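Superoxide dismutase (Leishmania major, PDB 4F2N) probably catalyses the dismutation of superoxide to molecular oxygen and hydrogen peroxide, using an iron ion held by protein side chains. Local coordinates at residues T25-R30 with Y225-K230; D68-L73 with K80-I85; V97-A102 with S174-P179. All coordinates share one frame; numbering follows the deposited sequence.

Interaction 1 (T25-R30 with Y225-K230); sequences TLPHLR and YERATK
T25 meets the guanidinium of R227 through its backbone, its CB directed away from the helix. The carbonyl O of T25 lies 3.2 Å from NH1 of R227 and obliquely to the guanidinium plane, whereas CA of T25 sits at the edge of that flat group, within its plane. R227 reaches the loop from the last helix: CG lies between its backbone N and carbonyl carbon (chi1 62°), and the chain runs toward the loop, with a bend at chi3 that sets the turn of the guanidinium. The clear bond of R227 is from NH2 to the carbonyl O of H24, just before this segment. L26 begins a type I turn that closes at L29, where L29 N donates to L26 O at 2.9 Å. P27 is the second residue of the turn, and its CD comes 3.9 Å from NH2 of R227, ring and arginine approaching from opposite directions. R30 follows the turn; its NE donates to P27 O at 2.9 Å, nearly in line with the C=O bond, and its NH1 bonds to the carbonyl O of G79. The arrangement is a loop-to-helix contact that brings the start of the modelled superoxide dismutase chain near its C-terminal helix: the loop preceding helix 52-71 lies against helix 218-229, the last of the chain.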
ATOM      1  N   THR B  25      -0.705  24.814   4.509  1.00 21.90           N
ATOM      2  CA  THR B  25       0.240  24.083   5.345  1.00 21.69           C
ATOM      3  C   THR B  25       1.689  24.292   4.855  1.00 21.74           C
ATOM      4  O   THR B  25       2.607  24.503   5.678  1.00 21.96           O
ATOM      5  CB  THR B  25      -0.127  22.585   5.400  1.00 21.44           C
ATOM      6  OG1 THR B  25      -1.358  22.443   6.112  1.00 21.57           O
ATOM      7  CG2 THR B  25       0.927  21.794   6.142  1.00 21.71           C
ATOM      8  N   LEU B  26       1.888  24.200   3.534  1.00 21.34           N
ATOM      9  CA  LEU B  26       3.205  24.501   2.916  1.00 21.80           C
ATOM     10  C   LEU B  26       3.053  25.558   1.821  1.00 22.22           C
ATOM     11  O   LEU B  26       3.033  25.209   0.627  1.00 22.05           O
ATOM     12  CB  LEU B  26       3.811  23.223   2.295  1.00 21.44           C
ATOM     13  CG  LEU B  26       4.139  22.067   3.249  1.00 21.32           C
ATOM     14  CD1 LEU B  26       4.659  20.857   2.462  1.00 21.20           C
ATOM     15  CD2 LEU B  26       5.118  22.537   4.323  1.00 21.77           C
ATOM     16  N   PRO B  27       2.963  26.847   2.202  1.00 22.91           N
ATOM     17  CA  PRO B  27       2.697  27.853   1.161  1.00 23.73           C
ATOM     18  C   PRO B  27       3.799  27.987   0.113  1.00 24.64           C
ATOM     19  O   PRO B  27       3.520  28.448  -0.988  1.00 25.38           O
ATOM     20  CB  PRO B  27       2.570  29.177   1.942  1.00 23.99           C
ATOM     21  CG  PRO B  27       3.102  28.898   3.296  1.00 23.90           C
ATOM     22  CD  PRO B  27       3.003  27.430   3.559  1.00 23.20           C
ATOM     23  N   HIS B  28       5.030  27.596   0.446  1.00 25.50           N
ATOM     24  CA  HIS B  28       6.140  27.628  -0.531  1.00 26.81           C
ATOM     25  C   HIS B  28       6.076  26.473  -1.527  1.00 26.39           C
ATOM     26  O   HIS B  28       6.762  26.510  -2.552  1.00 26.93           O
ATOM     27  CB  HIS B  28       7.450  27.551   0.213  1.00 28.44           C
ATOM     28  CG  HIS B  28       7.569  26.288   0.999  1.00 29.48           C
ATOM     29  ND1 HIS B  28       7.038  26.157   2.253  1.00 29.98           N
ATOM     30  CD2 HIS B  28       8.045  25.023   0.631  1.00 29.84           C
ATOM     31  CE1 HIS B  28       7.248  24.898   2.690  1.00 30.24           C
ATOM     32  NE2 HIS B  28       7.858  24.197   1.691  1.00 30.08           N
ATOM     33  N   LEU B  29       5.267  25.446  -1.245  1.00 25.12           N
ATOM     34  CA  LEU B  29       5.147  24.296  -2.171  1.00 24.68           C
ATOM     35  C   LEU B  29       4.197  24.572  -3.332  1.00 25.09           C
ATOM     36  O   LEU B  29       2.979  24.561  -3.175  1.00 24.80           O
ATOM     37  CB  LEU B  29       4.780  22.982  -1.444  1.00 23.58           C
ATOM     38  CG  LEU B  29       5.092  21.700  -2.241  1.00 22.96           C
ATOM     39  CD1 LEU B  29       6.591  21.437  -2.256  1.00 23.22           C
ATOM     40  CD2 LEU B  29       4.360  20.494  -1.665  1.00 22.21           C
ATOM     41  N   ARG B  30       4.765  24.790  -4.518  1.00 26.21           N
ATOM     42  CA  ARG B  30       3.983  25.346  -5.635  1.00 27.14           C
ATOM     43  C   ARG B  30       4.092  24.544  -6.915  1.00 27.34           C
ATOM     44  O   ARG B  30       4.912  23.644  -7.017  1.00 27.73           O
ATOM     45  CB  ARG B  30       4.345  26.819  -5.881  1.00 28.99           C
ATOM     46  CG  ARG B  30       4.183  27.658  -4.619  1.00 30.31           C
ATOM     47  CD  ARG B  30       3.780  29.093  -4.864  1.00 32.12           C
ATOM     48  NE  ARG B  30       3.198  29.613  -3.629  1.00 33.62           N
ATOM     49  CZ  ARG B  30       2.054  30.283  -3.544  1.00 34.11           C
ATOM     50  NH1 ARG B  30       1.346  30.564  -4.639  1.00 34.48           N
ATOM     51  NH2 ARG B  30       1.635  30.693  -2.350  1.00 34.80           N
ATOM     52  N   TYR B 225       2.727  23.914  14.675  1.00 21.88           N
ATOM     53  CA  TYR B 225       1.722  24.010  15.736  1.00 22.48           C
ATOM     54  C   TYR B 225       1.340  25.474  16.031  1.00 23.25           C
ATOM     55  O   TYR B 225       0.157  25.826  16.076  1.00 22.88           O
ATOM     56  CB  TYR B 225       2.220  23.306  17.015  1.00 22.87           C
ATOM     57  CG  TYR B 225       1.305  23.566  18.188  1.00 23.75           C
ATOM     58  CD1 TYR B 225       0.093  22.893  18.306  1.00 24.16           C
ATOM     59  CD2 TYR B 225       1.610  24.553  19.140  1.00 25.06           C
ATOM     60  CE1 TYR B 225      -0.762  23.133  19.374  1.00 25.06           C
ATOM     61  CE2 TYR B 225       0.749  24.821  20.199  1.00 25.80           C
ATOM     62  CZ  TYR B 225      -0.438  24.115  20.294  1.00 26.16           C
ATOM     63  OH  TYR B 225      -1.309  24.363  21.329  1.00 27.59           O
ATOM     64  N   GLU B 226       2.339  26.327  16.202  1.00 24.39           N
ATOM     65  CA  GLU B 226       2.077  27.748  16.515  1.00 26.16           C
ATOM     66  C   GLU B 226       1.252  28.435  15.428  1.00 25.58           C
ATOM     67  O   GLU B 226       0.253  29.110  15.728  1.00 25.91           O
ATOM     68  CB  GLU B 226       3.383  28.489  16.808  1.00 28.61           C
ATOM     69  CG  GLU B 226       3.955  28.084  18.163  1.00 32.18           C
ATOM     70  CD  GLU B 226       5.421  28.464  18.377  1.00 35.83           C
ATOM     71  OE1 GLU B 226       6.075  28.994  17.461  1.00 40.51           O
ATOM     72  OE2 GLU B 226       5.946  28.214  19.473  1.00 38.09           O
ATOM     73  N   ARG B 227       1.636  28.249  14.163  1.00 24.16           N
ATOM     74  CA  ARG B 227       0.885  28.891  13.096  1.00 24.10           C
ATOM     75  C   ARG B 227      -0.483  28.261  12.879  1.00 23.81           C
ATOM     76  O   ARG B 227      -1.406  28.964  12.539  1.00 23.82           O
ATOM     77  CB  ARG B 227       1.673  28.993  11.776  1.00 23.28           C
ATOM     78  CG  ARG B 227       2.097  27.682  11.111  1.00 22.49           C
ATOM     79  CD  ARG B 227       3.110  27.969   9.985  1.00 22.72           C
ATOM     80  NE  ARG B 227       2.500  28.675   8.843  1.00 22.67           N
ATOM     81  CZ  ARG B 227       1.863  28.078   7.824  1.00 22.27           C
ATOM     82  NH1 ARG B 227       1.727  26.756   7.785  1.00 21.46           N
ATOM     83  NH2 ARG B 227       1.338  28.806   6.842  1.00 22.21           N
ATOM     84  N   ALA B 228      -0.603  26.943  13.073  1.00 23.55           N
ATOM     85  CA  ALA B 228      -1.887  26.256  12.803  1.00 24.14           C
ATOM     86  C   ALA B 228      -2.964  26.616  13.839  1.00 25.07           C
ATOM     87  O   ALA B 228      -4.153  26.692  13.491  1.00 24.86           O
ATOM     88  CB  ALA B 228      -1.697  24.740  12.728  1.00 23.54           C
ATOM     89  N   THR B 229      -2.544  26.834  15.089  1.00 26.91           N
ATOM     90  CA  THR B 229      -3.483  27.135  16.202  1.00 31.09           C
ATOM     91  C   THR B 229      -3.797  28.602  16.381  1.00 36.01           C
ATOM     92  O   THR B 229      -4.686  28.961  17.180  1.00 36.06           O
ATOM     93  CB  THR B 229      -3.008  26.651  17.592  1.00 31.18           C
ATOM     94  OG1 THR B 229      -1.697  27.168  17.890  1.00 31.57           O
ATOM     95  CG2 THR B 229      -2.986  25.186  17.655  1.00 30.95           C
ATOM     96  N   LYS B 230      -3.062  29.460  15.672  1.00 27.71           N
ATOM     97  CA  LYS B 230      -3.274  30.902  15.800  1.00 31.75           C
ATOM     98  C   LYS B 230      -4.750  31.269  15.646  1.00 36.40           C
ATOM     99  O   LYS B 230      -5.297  32.044  16.442  1.00 42.90           O
ATOM    100  CB  LYS B 230      -2.405  31.672  14.806  1.00 32.92           C
ATOM    101  CG  LYS B 230      -2.201  33.116  15.211  1.00 36.53           C
ATOM    102  CD  LYS B 230      -1.255  33.810  14.249  1.00 36.39           C
ATOM    103  CE  LYS B 230      -0.860  35.173  14.778  1.00 43.51           C
ATOM    104  NZ  LYS B 230      -0.274  35.113  16.148  1.00 41.62           N
ATOM    105  OXT LYS B 230      -5.458  30.791  14.762  1.00 34.94           O
TER

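Interaction 2 (D68-L73 with K80-I85); sequences DKLNTL and KTIEEI
L70 points its isobutyl group at the short helix opposite, and its two methyl branches each find a separate isoleucine. CD2 of L70 lies 4.0 Å from CD1 of I82, while CD1 of L70 stands 4.5 Å from CD1 of I85. The fork is set up by the first torsion of L70, which places CG opposite the backbone N (chi1 178°) and sends the branched end out from helix 52-71. I82 arrives differently. Its CB neither faces L70 nor turns from it, but CG1 lies beside the backbone N and a second bend brings CD1 round to the leucine methyl; the leucine and I82 side chains meet at a slant. I85, one turn further on, has its CB directed at L70 and an extended chain ending in the methyl that meets the other branch. No hydrogen bond crosses between the segments, and all three touching residues are buried. The polar bonds stay within each segment, at T81 and at T72. T81 is the N-cap of helix 82-89, its OG1 accepting from E84 N at 3.1 Å with an N-H...O angle of 143°. In the later part of segment 68-73, K69 O accepts from both T72 N and T72 OG1; the hydroxyl, 2.6 Å away, uses an in-plane lone pair of the carbonyl. I82 and I85 also lean on H105 and A102 of helix 96-113, so the leucine-isoleucine cluster continues onto a third helix. This is helix packing within the alpha-hairpin domain of iron/manganese superoxide dismutases, whose long helices 52-71 and 96-113 supply the iron ligands H58 and H108.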
ATOM      1  N   ASP B  68       7.216  14.240 -11.270  1.00 24.11           N
ATOM      2  CA  ASP B  68       7.284  14.154 -12.742  1.00 26.24           C
ATOM      3  C   ASP B  68       5.900  13.940 -13.330  1.00 26.37           C
ATOM      4  O   ASP B  68       5.526  14.587 -14.320  1.00 27.69           O
ATOM      5  CB  ASP B  68       8.266  13.047 -13.198  1.00 27.68           C
ATOM      6  CG  ASP B  68       9.737  13.373 -12.868  1.00 29.03           C
ATOM      7  OD1 ASP B  68      10.056  14.497 -12.422  1.00 30.41           O
ATOM      8  OD2 ASP B  68      10.594  12.487 -13.044  1.00 29.85           O
ATOM      9  N   LYS B  69       5.116  13.059 -12.717  1.00 25.54           N
ATOM     10  CA  LYS B  69       3.775  12.762 -13.244  1.00 26.15           C
ATOM     11  C   LYS B  69       2.856  13.963 -13.095  1.00 25.56           C
ATOM     12  O   LYS B  69       2.138  14.339 -14.042  1.00 26.44           O
ATOM     13  CB  LYS B  69       3.200  11.516 -12.562  1.00 26.32           C
ATOM     14  CG  LYS B  69       1.832  11.078 -13.074  1.00 27.16           C
ATOM     15  CD  LYS B  69       1.892  10.607 -14.499  1.00 29.64           C
ATOM     16  CE  LYS B  69       0.537  10.060 -14.907  1.00 30.96           C
ATOM     17  NZ  LYS B  69       0.705   9.188 -16.097  1.00 33.42           N
ATOM     18  N   LEU B  70       2.896  14.603 -11.925  1.00 24.17           N
ATOM     19  CA  LEU B  70       2.069  15.787 -11.674  1.00 23.62           C
ATOM     20  C   LEU B  70       2.319  16.895 -12.727  1.00 24.49           C
ATOM     21  O   LEU B  70       1.376  17.521 -13.201  1.00 24.75           O
ATOM     22  CB  LEU B  70       2.323  16.339 -10.256  1.00 22.59           C
ATOM     23  CG  LEU B  70       1.595  17.602  -9.825  1.00 22.57           C
ATOM     24  CD1 LEU B  70       0.091  17.407  -9.931  1.00 21.89           C
ATOM     25  CD2 LEU B  70       1.993  17.953  -8.397  1.00 21.98           C
ATOM     26  N   ASN B  71       3.579  17.106 -13.096  1.00 24.76           N
ATOM     27  CA  ASN B  71       3.923  18.087 -14.133  1.00 26.67           C
ATOM     28  C   ASN B  71       3.374  17.807 -15.535  1.00 28.47           C
ATOM     29  O   ASN B  71       3.341  18.709 -16.352  1.00 29.60           O
ATOM     30  CB  ASN B  71       5.433  18.351 -14.157  1.00 27.02           C
ATOM     31  CG  ASN B  71       5.878  19.162 -12.955  1.00 26.54           C
ATOM     32  OD1 ASN B  71       5.095  19.950 -12.436  1.00 26.61           O
ATOM     33  ND2 ASN B  71       7.095  18.951 -12.482  1.00 26.40           N
ATOM     34  N   THR B  72       2.932  16.575 -15.802  1.00 28.72           N
ATOM     35  CA  THR B  72       2.230  16.251 -17.065  1.00 30.84           C
ATOM     36  C   THR B  72       0.719  16.505 -16.992  1.00 30.89           C
ATOM     37  O   THR B  72       0.020  16.377 -18.003  1.00 32.43           O
ATOM     38  CB  THR B  72       2.429  14.776 -17.495  1.00 31.62           C
ATOM     39  OG1 THR B  72       1.786  13.895 -16.559  1.00 31.02           O
ATOM     40  CG2 THR B  72       3.916  14.428 -17.576  1.00 32.13           C
ATOM     41  N   LEU B  73       0.215  16.832 -15.807  1.00 29.64           N
ATOM     42  CA  LEU B  73      -1.229  16.958 -15.571  1.00 29.67           C
ATOM     43  C   LEU B  73      -1.709  18.339 -15.122  1.00 29.75           C
ATOM     44  O   LEU B  73      -2.886  18.667 -15.265  1.00 29.52           O
ATOM     45  CB  LEU B  73      -1.660  15.972 -14.488  1.00 28.33           C
ATOM     46  CG  LEU B  73      -1.322  14.509 -14.766  1.00 28.92           C
ATOM     47  CD1 LEU B  73      -1.389  13.715 -13.475  1.00 27.70           C
ATOM     48  CD2 LEU B  73      -2.248  13.948 -15.838  1.00 29.66           C
ATOM     49  N   LYS B  80       0.381  28.550  -8.498  1.00 30.21           N
ATOM     50  CA  LYS B  80      -0.496  28.200  -7.377  1.00 29.33           C
ATOM     51  C   LYS B  80       0.139  27.161  -6.477  1.00 27.09           C
ATOM     52  O   LYS B  80       1.056  26.459  -6.914  1.00 26.85           O
ATOM     53  CB  LYS B  80      -1.836  27.690  -7.904  1.00 30.24           C
ATOM     54  CG  LYS B  80      -2.676  28.783  -8.554  1.00 33.39           C
ATOM     55  CD  LYS B  80      -3.717  28.144  -9.467  1.00 34.18           C
ATOM     56  CE  LYS B  80      -4.868  29.093  -9.818  1.00 36.67           C
ATOM     57  NZ  LYS B  80      -4.439  30.518  -9.789  1.00 38.10           N
ATOM     58  N   THR B  81      -0.337  27.063  -5.234  1.00 25.42           N
ATOM     59  CA  THR B  81       0.127  26.003  -4.317  1.00 23.87           C
ATOM     60  C   THR B  81      -0.329  24.618  -4.758  1.00 22.65           C
ATOM     61  O   THR B  81      -1.393  24.438  -5.392  1.00 22.21           O
ATOM     62  CB  THR B  81      -0.345  26.203  -2.852  1.00 23.80           C
ATOM     63  OG1 THR B  81      -1.782  26.211  -2.809  1.00 23.11           O
ATOM     64  CG2 THR B  81       0.187  27.544  -2.289  1.00 24.82           C
ATOM     65  N   ILE B  82       0.480  23.640  -4.410  1.00 21.91           N
ATOM     66  CA  ILE B  82       0.097  22.242  -4.564  1.00 21.38           C
ATOM     67  C   ILE B  82      -1.201  21.952  -3.801  1.00 21.42           C
ATOM     68  O   ILE B  82      -2.062  21.242  -4.304  1.00 21.52           O
ATOM     69  CB  ILE B  82       1.240  21.310  -4.117  1.00 20.73           C
ATOM     70  CG1 ILE B  82       2.522  21.581  -4.954  1.00 21.24           C
ATOM     71  CG2 ILE B  82       0.827  19.836  -4.200  1.00 20.16           C
ATOM     72  CD1 ILE B  82       2.366  21.377  -6.451  1.00 21.30           C
ATOM     73  N   GLU B  83      -1.362  22.535  -2.611  1.00 21.59           N
ATOM     74  CA  GLU B  83      -2.603  22.352  -1.844  1.00 22.10           C
ATOM     75  C   GLU B  83      -3.852  22.821  -2.598  1.00 22.22           C
ATOM     76  O   GLU B  83      -4.941  22.249  -2.474  1.00 22.05           O
ATOM     77  CB  GLU B  83      -2.497  23.105  -0.531  1.00 22.96           C
ATOM     78  CG  GLU B  83      -1.600  22.370   0.434  1.00 23.23           C
ATOM     79  CD  GLU B  83      -1.157  23.249   1.582  1.00 24.11           C
ATOM     80  OE1 GLU B  83      -2.011  23.513   2.447  1.00 24.27           O
ATOM     81  OE2 GLU B  83       0.037  23.642   1.616  1.00 24.57           O
ATOM     82  N   GLU B  84      -3.701  23.863  -3.394  1.00 23.99           N
ATOM     83  CA  GLU B  84      -4.818  24.305  -4.220  1.00 24.35           C
ATOM     84  C   GLU B  84      -5.224  23.195  -5.215  1.00 23.89           C
ATOM     85  O   GLU B  84      -6.416  22.957  -5.448  1.00 23.87           O
ATOM     86  CB  GLU B  84      -4.457  25.610  -4.935  1.00 26.60           C
ATOM     87  CG  GLU B  84      -5.577  26.184  -5.767  1.00 29.23           C
ATOM     88  CD  GLU B  84      -5.443  27.687  -6.010  1.00 32.71           C
ATOM     89  OE1 GLU B  84      -4.683  28.390  -5.288  1.00 32.85           O
ATOM     90  OE2 GLU B  84      -6.116  28.169  -6.943  1.00 35.51           O
ATOM     91  N   ILE B  85      -4.245  22.504  -5.785  1.00 23.09           N
ATOM     92  CA  ILE B  85      -4.563  21.386  -6.693  1.00 23.33           C
ATOM     93  C   ILE B  85      -5.316  20.255  -5.935  1.00 22.82           C
ATOM     94  O   ILE B  85      -6.329  19.745  -6.397  1.00 22.70           O
ATOM     95  CB  ILE B  85      -3.313  20.843  -7.418  1.00 23.48           C
ATOM     96  CG1 ILE B  85      -2.554  21.964  -8.171  1.00 24.39           C
ATOM     97  CG2 ILE B  85      -3.691  19.694  -8.351  1.00 23.62           C
ATOM     98  CD1 ILE B  85      -1.256  21.517  -8.822  1.00 24.24           C
TER

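Interaction 3 (V97-A102 with S174-P179); sequences VMFNQA and SNAGCP
A buried loop-on-helix contact, apolar in part and bridged by water, joins A176 to F99 and N100 near the start of helix 96-113. The methyl CB of A176 points at the helix and lies 3.6 Å from OD1 of N100, with N100 O also close at 3.8 Å. Beside it, the F99 ring brings CE2 to 4.3 Å of the same methyl CB of A176. The same CE2 of F99 is 4.2 Å from A176 O, which stands obliquely to the ring. The amide of N100 is placed by a first torsion that sets CG beside the backbone N (chi1 -74°), and its OD1 lies at the edge of the F99 ring, in the ring plane. A water completes the join: it donates to OD1 of N100 and accepts from A176 N, each at 2.9 Å. The oxygen of the amide thus meets the loop's backbone N-H through a shared partner. A176 is the third residue of a type II' turn from S174 to G177, closed by G177 N donating to S174 O at 2.9 Å, in which N175 takes a positive phi of 61°. The turn leaves strand 168-174 of the antiparallel sheet, so the contact spans the two domains of the iron superoxide dismutase fold, setting a C-terminal-domain loop on a helix of the alpha-hairpin domain. The side chain of A176 is about 10 Å from the bound iron(II) ion. Helix 96-113 takes a second hold on the loop where A176 O accepts from ND2 of N107, next in sequence to the iron ligand H108. N175 O is bound by NE1 of W193, and F152 of the second subunit packs on N100, N175 and A176.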
ATOM      1  N   VAL B  97      -6.445  10.776 -10.764  1.00 27.90           N
ATOM      2  CA  VAL B  97      -5.044  10.601 -11.106  1.00 27.54           C
ATOM      3  C   VAL B  97      -4.247  11.826 -10.662  1.00 25.73           C
ATOM      4  O   VAL B  97      -3.236  11.704  -9.970  1.00 23.82           O
ATOM      5  CB  VAL B  97      -4.854  10.275 -12.606  1.00 30.07           C
ATOM      6  CG1 VAL B  97      -3.386  10.297 -12.990  1.00 31.69           C
ATOM      7  CG2 VAL B  97      -5.445   8.899 -12.906  1.00 31.32           C
ATOM      8  N   MET B  98      -4.724  13.014 -11.023  1.00 24.69           N
ATOM      9  CA  MET B  98      -4.033  14.214 -10.581  1.00 24.21           C
ATOM     10  C   MET B  98      -4.079  14.394  -9.062  1.00 22.28           C
ATOM     11  O   MET B  98      -3.079  14.789  -8.442  1.00 20.93           O
ATOM     12  CB  MET B  98      -4.577  15.461 -11.282  1.00 25.72           C
ATOM     13  CG  MET B  98      -3.878  16.727 -10.812  1.00 26.85           C
ATOM     14  SD  MET B  98      -3.958  18.055 -12.040  1.00 30.65           S
ATOM     15  CE  MET B  98      -5.734  18.215 -12.324  1.00 29.78           C
ATOM     16  N   PHE B  99      -5.230  14.106  -8.459  1.00 21.63           N
ATOM     17  CA  PHE B  99      -5.330  14.212  -6.988  1.00 20.67           C
ATOM     18  C   PHE B  99      -4.214  13.391  -6.333  1.00 19.61           C
ATOM     19  O   PHE B  99      -3.486  13.883  -5.472  1.00 18.79           O
ATOM     20  CB  PHE B  99      -6.710  13.754  -6.458  1.00 21.05           C
ATOM     21  CG  PHE B  99      -6.749  13.619  -4.960  1.00 20.92           C
ATOM     22  CD1 PHE B  99      -7.007  14.736  -4.164  1.00 20.89           C
ATOM     23  CD2 PHE B  99      -6.450  12.400  -4.340  1.00 20.77           C
ATOM     24  CE1 PHE B  99      -7.034  14.636  -2.787  1.00 20.90           C
ATOM     25  CE2 PHE B  99      -6.445  12.304  -2.951  1.00 21.09           C
ATOM     26  CZ  PHE B  99      -6.728  13.436  -2.183  1.00 21.33           C
ATOM     27  N   ASN B 100      -4.078  12.137  -6.758  1.00 19.49           N
ATOM     28  CA  ASN B 100      -3.121  11.238  -6.160  1.00 18.91           C
ATOM     29  C   ASN B 100      -1.690  11.759  -6.285  1.00 18.57           C
ATOM     30  O   ASN B 100      -0.925  11.663  -5.327  1.00 17.98           O
ATOM     31  CB  ASN B 100      -3.240   9.818  -6.747  1.00 19.28           C
ATOM     32  CG  ASN B 100      -4.473   9.065  -6.242  1.00 19.61           C
ATOM     33  OD1 ASN B 100      -5.029   9.369  -5.183  1.00 19.38           O
ATOM     34  ND2 ASN B 100      -4.880   8.040  -6.998  1.00 20.25           N
ATOM     35  N   GLN B 101      -1.316  12.306  -7.451  1.00 18.84           N
ATOM     36  CA  GLN B 101       0.078  12.772  -7.606  1.00 18.93           C
ATOM     37  C   GLN B 101       0.295  14.044  -6.769  1.00 18.45           C
ATOM     38  O   GLN B 101       1.345  14.208  -6.143  1.00 18.14           O
ATOM     39  CB  GLN B 101       0.428  13.039  -9.071  1.00 20.05           C
ATOM     40  CG  GLN B 101       0.165  11.862 -10.011  1.00 21.20           C
ATOM     41  CD  GLN B 101       0.969  10.633  -9.661  1.00 21.36           C
ATOM     42  OE1 GLN B 101       2.207  10.645  -9.648  1.00 22.41           O
ATOM     43  NE2 GLN B 101       0.276   9.571  -9.347  1.00 22.39           N
ATOM     44  N   ALA B 102      -0.687  14.942  -6.780  1.00 18.34           N
ATOM     45  CA  ALA B 102      -0.571  16.230  -6.043  1.00 18.49           C
ATOM     46  C   ALA B 102      -0.525  16.002  -4.535  1.00 18.25           C
ATOM     47  O   ALA B 102       0.381  16.526  -3.829  1.00 18.85           O
ATOM     48  CB  ALA B 102      -1.720  17.163  -6.415  1.00 18.93           C
ATOM     49  N   SER B 174      -5.668   6.685   4.074  1.00 17.09           N
ATOM     50  CA  SER B 174      -5.315   5.593   3.165  1.00 17.11           C
ATOM     51  C   SER B 174      -4.683   6.201   1.889  1.00 16.90           C
ATOM     52  O   SER B 174      -5.193   7.201   1.349  1.00 16.60           O
ATOM     53  CB  SER B 174      -6.601   4.826   2.800  1.00 17.82           C
ATOM     54  OG  SER B 174      -6.415   3.911   1.710  1.00 18.05           O
ATOM     55  N   ASN B 175      -3.631   5.559   1.391  1.00 16.23           N
ATOM     56  CA  ASN B 175      -3.071   5.888   0.059  1.00 16.31           C
ATOM     57  C   ASN B 175      -2.580   7.344  -0.017  1.00 16.68           C
ATOM     58  O   ASN B 175      -1.628   7.664   0.675  1.00 16.28           O
ATOM     59  CB  ASN B 175      -4.040   5.521  -1.079  1.00 16.04           C
ATOM     60  CG  ASN B 175      -4.222   3.999  -1.196  1.00 16.13           C
ATOM     61  OD1 ASN B 175      -3.446   3.250  -0.599  1.00 15.46           O
ATOM     62  ND2 ASN B 175      -5.243   3.541  -1.945  1.00 15.76           N
ATOM     63  N   ALA B 176      -3.209   8.183  -0.846  1.00 16.74           N
ATOM     64  CA  ALA B 176      -2.786   9.584  -0.963  1.00 17.75           C
ATOM     65  C   ALA B 176      -3.576  10.523  -0.059  1.00 18.31           C
ATOM     66  O   ALA B 176      -3.369  11.731  -0.087  1.00 18.63           O
ATOM     67  CB  ALA B 176      -2.849  10.073  -2.416  1.00 17.54           C
ATOM     68  N   GLY B 177      -4.485   9.974   0.744  1.00 18.88           N
ATOM     69  CA  GLY B 177      -5.323  10.807   1.602  1.00 19.78           C
ATOM     70  C   GLY B 177      -4.580  11.763   2.484  1.00 20.64           C
ATOM     71  O   GLY B 177      -3.517  11.457   3.017  1.00 19.47           O
ATOM     72  N   CYS B 178      -5.185  12.927   2.669  1.00 22.28           N
ATOM     73  CA  CYS B 178      -4.516  14.051   3.283  1.00 24.11           C
ATOM     74  C   CYS B 178      -5.558  14.781   4.165  1.00 23.58           C
ATOM     75  O   CYS B 178      -6.630  15.142   3.662  1.00 21.52           O
ATOM     76  CB  CYS B 178      -4.129  14.913   2.086  1.00 27.84           C
ATOM     77  SG  CYS B 178      -3.172  16.335   2.466  1.00 39.37           S
ATOM     78  N   PRO B 179      -5.284  14.975   5.467  1.00 23.67           N
ATOM     79  CA  PRO B 179      -6.319  15.551   6.355  1.00 24.36           C
ATOM     80  C   PRO B 179      -6.743  16.986   6.013  1.00 24.04           C
ATOM     81  O   PRO B 179      -7.755  17.469   6.479  1.00 24.03           O
ATOM     82  CB  PRO B 179      -5.644  15.553   7.718  1.00 25.07           C
ATOM     83  CG  PRO B 179      -4.580  14.489   7.610  1.00 24.80           C
ATOM     84  CD  PRO B 179      -4.048  14.671   6.217  1.00 24.12           C
TER
HETATM   85  O   HOH W   1      -5.428   8.046  -2.641  1.00 19.41           O

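How the interactions relate
Interactions 2 and 3 are buried and share a neighbourhood: CB of K69 packs against OE1 of Q101, and CG2 of I82 meets A102 O, so helix 96-113 serves both. Interaction 1 is only partly buried and does not touch interaction 3, but it meets interaction 2 through E83, whose carboxylate oxygens take up the backbone N-H groups of T25 and L26. The chemistry follows the location. Within one domain, interaction 2 joins helices by methyl groups alone; at the domain boundary and near the second subunit, interaction 3 mixes a methyl contact with a bridging water; where the start of the modelled chain meets the last helix, interaction 1 depends on an arginine beside backbone carbonyls.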